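Local coordinates for putative transcriptional regulator, LysR family (Vibrio parahaemolyticus, PDB 3OXN), which probably regulates transcription as a DNA-binding LysR-type factor, this chain being its substrate-binding (effector-sensing) part without the DNA-binding domain, at residues D62-E67 against S195-A200; Q133-K138 against L185-T190. All blocks are in the same frame, centred on the assembly; numbering follows the deposited sequence.

How the contacts relate
From the N terminus the chain runs through strands 20-25 and 49-54 to helix 60-65, the first half of contact 1. It then adds strands 71-74 and 83-89 to the same sheet and passes into a second five-stranded sheet, where helix 125-134 leads into the first half of contact 2. That contact closes at 185-190, in the loop after strand 180-183, and strand 194-199 then returns to the first sheet to close contact 1. Contact 2 is therefore nested inside the loop of contact 1. The centres of the two contacts lie 32 Å apart and their nearest atoms about 13 Å, one contact in each alpha/beta half of the periplasmic-binding-protein-like fold.

Contact 1: D62-E67 against S195-A200; sequences DQLTYE and SMIWHA
Helix 60-65 packs on strand 194-199 of the mixed sheet in one alpha/beta half of the LysR substrate-binding domain, and Leu64 and Thr65 meet Ile197, Trp198 and His199 of segment 195-200. The CB of Leu64 is directed toward the strand. With CG beside the backbone N (chi1 -62°) and chi2 at 167°, both methyls meet the backbone: Leu64 CD1 lies 3.5 Å from Ile197 O, and Leu64 CD2 is 3.6 Å from that same oxygen. CD1 also reaches the branch methyl of the isoleucine, Leu64 CD1 to Ile197 CG2 being 3.8 Å, and comes within 3.7 Å of Trp198 CA. The CB of Trp198 is directed away from the helix, and its indole forms a cation-pi pair with Arg212 of helix 206-227. Two residues after Ile197, the imidazole of His199 reaches back to the helix. Thr65 OG1 sits at the edge of this ring, in its plane, 3.3 Å from His199 CD2, while the threonine methyl CG2 is 3.9 Å from His199 NE2. Thr65 OG1 bonds to Ser61 O one helical turn back, and His199 ND1 to Arg201 N, a bond that helps fix the ring's rotation. Leu64 also touches Ala72 and Leu83 on the neighbouring strands, the kind of apolar helix-on-sheet packing found in periplasmic-binding-protein-like alpha/beta domains.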
loop_
_atom_site.group_PDB
_atom_site.type_symbol
_atom_site.label_atom_id
_atom_site.label_comp_id
_atom_site.label_asym_id
_atom_site.label_seq_id
_atom_site.Cartn_x
_atom_site.Cartn_y
_atom_site.Cartn_z
ATOM N N ASP A 62 -8.218 -5.529 17.828
ATOM C CA ASP A 62 -7.063 -6.232 18.342
ATOM C C ASP A 62 -5.822 -5.397 18.098
ATOM O O ASP A 62 -4.873 -5.398 18.891
ATOM C CB ASP A 62 -6.915 -7.603 17.681
ATOM C CG ASP A 62 -7.761 -8.654 18.354
ATOM O OD1 ASP A 62 -8.479 -8.295 19.318
ATOM O OD2 ASP A 62 -7.715 -9.827 17.916
ATOM N N GLN A 63 -5.838 -4.685 16.982
ATOM C CA GLN A 63 -4.696 -3.889 16.586
ATOM C C GLN A 63 -4.496 -2.681 17.522
ATOM O O GLN A 63 -3.377 -2.419 17.967
ATOM C CB GLN A 63 -4.816 -3.482 15.113
ATOM C CG GLN A 63 -3.521 -3.684 14.341
ATOM C CD GLN A 63 -3.710 -3.677 12.841
ATOM O OE1 GLN A 63 -4.828 -3.850 12.341
ATOM N NE2 GLN A 63 -2.605 -3.491 12.106
ATOM N N LEU A 64 -5.576 -1.971 17.848
ATOM C CA LEU A 64 -5.481 -0.863 18.790
ATOM C C LEU A 64 -5.283 -1.364 20.219
ATOM O O LEU A 64 -4.580 -0.741 21.018
ATOM C CB LEU A 64 -6.722 0.032 18.721
ATOM C CG LEU A 64 -7.030 0.757 17.417
ATOM C CD1 LEU A 64 -8.443 1.275 17.524
ATOM C CD2 LEU A 64 -6.044 1.870 17.123
ATOM N N THR A 65 -5.910 -2.489 20.541
ATOM C CA THR A 65 -5.840 -3.040 21.895
ATOM C C THR A 65 -4.542 -3.800 22.221
ATOM O O THR A 65 -3.929 -3.573 23.261
ATOM C CB THR A 65 -7.028 -3.960 22.179
ATOM O OG1 THR A 65 -8.238 -3.246 21.921
ATOM C CG2 THR A 65 -7.016 -4.411 23.620
ATOM N N TYR A 66 -4.107 -4.692 21.348
ATOM C CA TYR A 66 -2.981 -5.543 21.715
ATOM C C TYR A 66 -1.672 -5.243 20.999
ATOM O O TYR A 66 -0.609 -5.461 21.555
ATOM C CB TYR A 66 -3.349 -7.021 21.545
ATOM C CG TYR A 66 -4.499 -7.441 22.415
ATOM C CD1 TYR A 66 -4.324 -7.638 23.773
ATOM C CD2 TYR A 66 -5.763 -7.627 21.882
ATOM C CE1 TYR A 66 -5.382 -8.026 24.584
ATOM C CE2 TYR A 66 -6.826 -8.008 22.684
ATOM C CZ TYR A 66 -6.626 -8.210 24.029
ATOM O OH TYR A 66 -7.667 -8.593 24.826
ATOM N N GLU A 67 -1.744 -4.743 19.775
ATOM C CA GLU A 67 -0.550 -4.599 18.951
ATOM C C GLU A 67 0.129 -3.236 19.109
ATOM O O GLU A 67 1.153 -2.993 18.480
ATOM C CB GLU A 67 -0.903 -4.800 17.473
ATOM C CG GLU A 67 -2.043 -5.785 17.214
ATOM C CD GLU A 67 -1.596 -7.065 16.516
ATOM O OE1 GLU A 67 -0.432 -7.147 16.061
ATOM O OE2 GLU A 67 -2.427 -7.988 16.416
ATOM N N SER A 195 -13.280 7.308 9.322
ATOM C CA SER A 195 -13.211 7.685 10.734
ATOM C C SER A 195 -11.854 7.417 11.388
ATOM O O SER A 195 -10.992 6.767 10.821
ATOM C CB SER A 195 -14.328 6.997 11.538
ATOM O OG SER A 195 -14.897 5.921 10.829
HETATM N N MSE A 196 -11.669 7.982 12.576
HETATM C CA MSE A 196 -10.545 7.640 13.421
HETATM C C MSE A 196 -11.075 6.666 14.436
HETATM O O MSE A 196 -12.228 6.773 14.847
HETATM C CB MSE A 196 -10.035 8.863 14.146
HETATM C CG MSE A 196 -9.301 9.849 13.282
HETATM SE SE MSE A 196 -8.755 11.388 14.386
HETATM C CE MSE A 196 -10.504 11.933 15.068
ATOM N N ILE A 197 -10.247 5.712 14.834
ATOM C CA ILE A 197 -10.637 4.789 15.880
ATOM C C ILE A 197 -9.509 4.675 16.876
ATOM O O ILE A 197 -8.350 4.592 16.488
ATOM C CB ILE A 197 -10.972 3.394 15.315
ATOM C CG1 ILE A 197 -11.699 3.510 13.966
ATOM C CG2 ILE A 197 -11.783 2.580 16.327
ATOM C CD1 ILE A 197 -13.153 3.857 14.071
ATOM N N TRP A 198 -9.840 4.673 18.163
ATOM C CA TRP A 198 -8.819 4.506 19.185
ATOM C C TRP A 198 -9.342 3.843 20.457
ATOM O O TRP A 198 -10.544 3.806 20.710
ATOM C CB TRP A 198 -8.135 5.843 19.514
ATOM C CG TRP A 198 -9.047 6.854 20.128
ATOM C CD1 TRP A 198 -9.212 7.096 21.448
ATOM C CD2 TRP A 198 -9.927 7.753 19.440
ATOM N NE1 TRP A 198 -10.133 8.091 21.634
ATOM C CE2 TRP A 198 -10.588 8.513 20.409
ATOM C CE3 TRP A 198 -10.212 7.996 18.088
ATOM C CZ2 TRP A 198 -11.525 9.493 20.088
ATOM C CZ3 TRP A 198 -11.144 8.970 17.764
ATOM C CH2 TRP A 198 -11.788 9.706 18.760
ATOM N N HIS A 199 -8.406 3.334 21.252
ATOM C CA HIS A 199 -8.709 2.719 22.537
ATOM C C HIS A 199 -9.045 3.784 23.593
ATOM O O HIS A 199 -8.459 4.861 23.601
ATOM C CB HIS A 199 -7.503 1.887 22.989
ATOM C CG HIS A 199 -7.827 0.810 23.984
ATOM N ND1 HIS A 199 -7.922 1.051 25.340
ATOM C CD2 HIS A 199 -8.028 -0.519 23.826
ATOM C CE1 HIS A 199 -8.185 -0.081 25.970
ATOM N NE2 HIS A 199 -8.253 -1.051 25.076
ATOM N N ALA A 200 -9.990 3.479 24.479
ATOM C CA ALA A 200 -10.266 4.339 25.619
ATOM C C ALA A 200 -8.947 4.748 26.273
ATOM O O ALA A 200 -8.777 5.888 26.719
ATOM C CB ALA A 200 -11.141 3.618 26.611
#

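Contact 2: Q133-K138 against L185-T190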
loop_
_atom_site.group_PDB
_atom_site.type_symbol
_atom_site.label_atom_id
_atom_site.label_comp_id
_atom_site.label_asym_id
_atom_site.label_seq_id
_atom_site.Cartn_x
_atom_site.Cartn_y
_atom_site.Cartn_z
ATOM N N GLN A 133 -23.694 -4.325 -3.356
ATOM C CA GLN A 133 -25.079 -4.232 -2.919
ATOM C C GLN A 133 -25.857 -3.149 -3.678
ATOM O O GLN A 133 -27.098 -3.140 -3.693
ATOM C CB GLN A 133 -25.114 -3.975 -1.418
ATOM C CG GLN A 133 -26.490 -4.037 -0.826
ATOM C CD GLN A 133 -27.344 -5.142 -1.425
ATOM O OE1 GLN A 133 -28.527 -4.927 -1.697
ATOM N NE2 GLN A 133 -26.752 -6.328 -1.639
ATOM N N ALA A 134 -25.118 -2.239 -4.313
ATOM C CA ALA A 134 -25.705 -1.155 -5.095
ATOM C C ALA A 134 -25.907 -1.652 -6.511
ATOM O O ALA A 134 -26.799 -1.202 -7.227
ATOM C CB ALA A 134 -24.790 0.041 -5.086
ATOM N N LEU A 135 -25.051 -2.591 -6.900
ATOM C CA LEU A 135 -25.139 -3.246 -8.194
ATOM C C LEU A 135 -25.855 -4.592 -8.082
ATOM O O LEU A 135 -25.714 -5.428 -8.963
ATOM C CB LEU A 135 -23.735 -3.445 -8.759
ATOM C CG LEU A 135 -23.284 -2.549 -9.906
ATOM C CD1 LEU A 135 -23.999 -1.241 -9.884
ATOM C CD2 LEU A 135 -21.784 -2.350 -9.852
ATOM N N ILE A 136 -26.622 -4.789 -7.011
ATOM C CA ILE A 136 -27.198 -6.097 -6.690
ATOM C C ILE A 136 -28.212 -6.626 -7.704
ATOM O O ILE A 136 -28.415 -7.833 -7.794
ATOM C CB ILE A 136 -27.815 -6.137 -5.267
ATOM C CG1 ILE A 136 -27.932 -7.574 -4.765
ATOM C CG2 ILE A 136 -29.187 -5.511 -5.250
ATOM C CD1 ILE A 136 -26.640 -8.223 -4.438
ATOM N N ASP A 137 -28.841 -5.737 -8.470
ATOM C CA ASP A 137 -29.873 -6.132 -9.435
ATOM C C ASP A 137 -29.367 -6.103 -10.867
ATOM O O ASP A 137 -30.157 -6.150 -11.806
ATOM C CB ASP A 137 -31.093 -5.203 -9.343
ATOM C CG ASP A 137 -31.887 -5.385 -8.050
ATOM O OD1 ASP A 137 -32.011 -6.547 -7.581
ATOM O OD2 ASP A 137 -32.396 -4.365 -7.515
ATOM N N LYS A 138 -28.056 -6.014 -11.038
ATOM C CA LYS A 138 -27.474 -5.868 -12.362
ATOM C C LYS A 138 -26.695 -7.109 -12.767
ATOM O O LYS A 138 -26.297 -7.914 -11.912
ATOM C CB LYS A 138 -26.541 -4.658 -12.409
ATOM C CG LYS A 138 -27.074 -3.387 -11.728
ATOM C CD LYS A 138 -28.404 -2.904 -12.310
ATOM C CE LYS A 138 -29.093 -1.947 -11.328
ATOM N NZ LYS A 138 -28.848 -2.373 -9.887
ATOM N N LEU A 185 -19.478 7.006 -11.211
ATOM C CA LEU A 185 -20.127 5.709 -11.192
ATOM C C LEU A 185 -21.475 5.850 -11.864
ATOM O O LEU A 185 -22.283 6.673 -11.436
ATOM C CB LEU A 185 -20.351 5.265 -9.755
ATOM C CG LEU A 185 -19.147 4.777 -8.972
ATOM C CD1 LEU A 185 -19.579 4.525 -7.545
ATOM C CD2 LEU A 185 -18.575 3.531 -9.625
ATOM N N PRO A 186 -21.741 5.030 -12.897
ATOM C CA PRO A 186 -22.965 5.128 -13.685
ATOM C C PRO A 186 -24.151 4.625 -12.897
ATOM O O PRO A 186 -25.085 4.092 -13.492
ATOM C CB PRO A 186 -22.715 4.171 -14.853
ATOM C CG PRO A 186 -21.321 3.703 -14.719
ATOM C CD PRO A 186 -20.957 3.858 -13.288
ATOM N N PHE A 187 -24.101 4.757 -11.576
ATOM C CA PHE A 187 -25.241 4.403 -10.745
ATOM C C PHE A 187 -25.296 5.217 -9.464
ATOM O O PHE A 187 -24.370 5.964 -9.143
ATOM C CB PHE A 187 -25.284 2.897 -10.445
ATOM C CG PHE A 187 -24.026 2.354 -9.826
ATOM C CD1 PHE A 187 -23.844 2.379 -8.450
ATOM C CD2 PHE A 187 -23.032 1.797 -10.615
ATOM C CE1 PHE A 187 -22.685 1.852 -7.877
ATOM C CE2 PHE A 187 -21.866 1.266 -10.044
ATOM C CZ PHE A 187 -21.695 1.295 -8.680
ATOM N N GLN A 188 -26.408 5.089 -8.753
ATOM C CA GLN A 188 -26.582 5.795 -7.504
ATOM C C GLN A 188 -25.795 5.040 -6.467
ATOM O O GLN A 188 -26.012 3.844 -6.263
ATOM C CB GLN A 188 -28.056 5.849 -7.095
ATOM C CG GLN A 188 -28.348 6.878 -5.997
ATOM C CD GLN A 188 -29.416 6.412 -5.010
ATOM O OE1 GLN A 188 -30.351 5.692 -5.378
ATOM N NE2 GLN A 188 -29.274 6.819 -3.745
ATOM N N PHE A 189 -24.864 5.740 -5.836
ATOM C CA PHE A 189 -24.031 5.166 -4.791
ATOM C C PHE A 189 -23.779 6.264 -3.779
ATOM O O PHE A 189 -23.315 7.351 -4.127
ATOM C CB PHE A 189 -22.707 4.651 -5.364
ATOM C CG PHE A 189 -21.812 4.009 -4.345
ATOM C CD1 PHE A 189 -22.055 2.716 -3.908
ATOM C CD2 PHE A 189 -20.725 4.699 -3.828
ATOM C CE1 PHE A 189 -21.251 2.130 -2.963
ATOM C CE2 PHE A 189 -19.903 4.117 -2.883
ATOM C CZ PHE A 189 -20.169 2.822 -2.448
ATOM N N THR A 190 -24.096 5.977 -2.523
ATOM C CA THR A 190 -24.097 6.998 -1.489
ATOM C C THR A 190 -22.820 6.926 -0.647
ATOM O O THR A 190 -22.577 5.939 0.043
ATOM C CB THR A 190 -25.365 6.875 -0.606
ATOM O OG1 THR A 190 -26.520 6.676 -1.445
ATOM C CG2 THR A 190 -25.555 8.130 0.235
#
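Apolar contacts join Ala134 and Leu135 of segment 133-138, where helix 125-134 gives way to a turn, to Phe187 and Phe189 in the loop after strand 180-183, at the surface of the second alpha/beta half of this periplasmic-binding-protein-like fold. Leu135 opens a type I beta turn to Lys138, closed by Lys138 N to Leu135 O at 3.2 Å. The CH-pi contact comes from Leu135, whose CD1 lies over one face of the Phe187 ring, with the two side chains crossing at about a right angle. The second methyl reaches the rim, Leu135 CD2 to Phe187 CE2 being 3.6 Å. Leu185 CB lies over the opposite face. With Phe187 CG between the backbone N and the carbonyl carbon (chi1 55°), the ring lies against Leu135 and Ala134 and also touches Ile131. Methyl-to-ring contacts are made by Ala134, whose CB is directed toward the loop and touches both phenylalanines. Its approach to Phe187 is oblique, Ala134 CB to Phe187 CE1 being 3.9 Å. At Phe189 the same methyl lies at the ring edge, near its plane, with Ala134 CB 4.0 Å from Phe189 CD1.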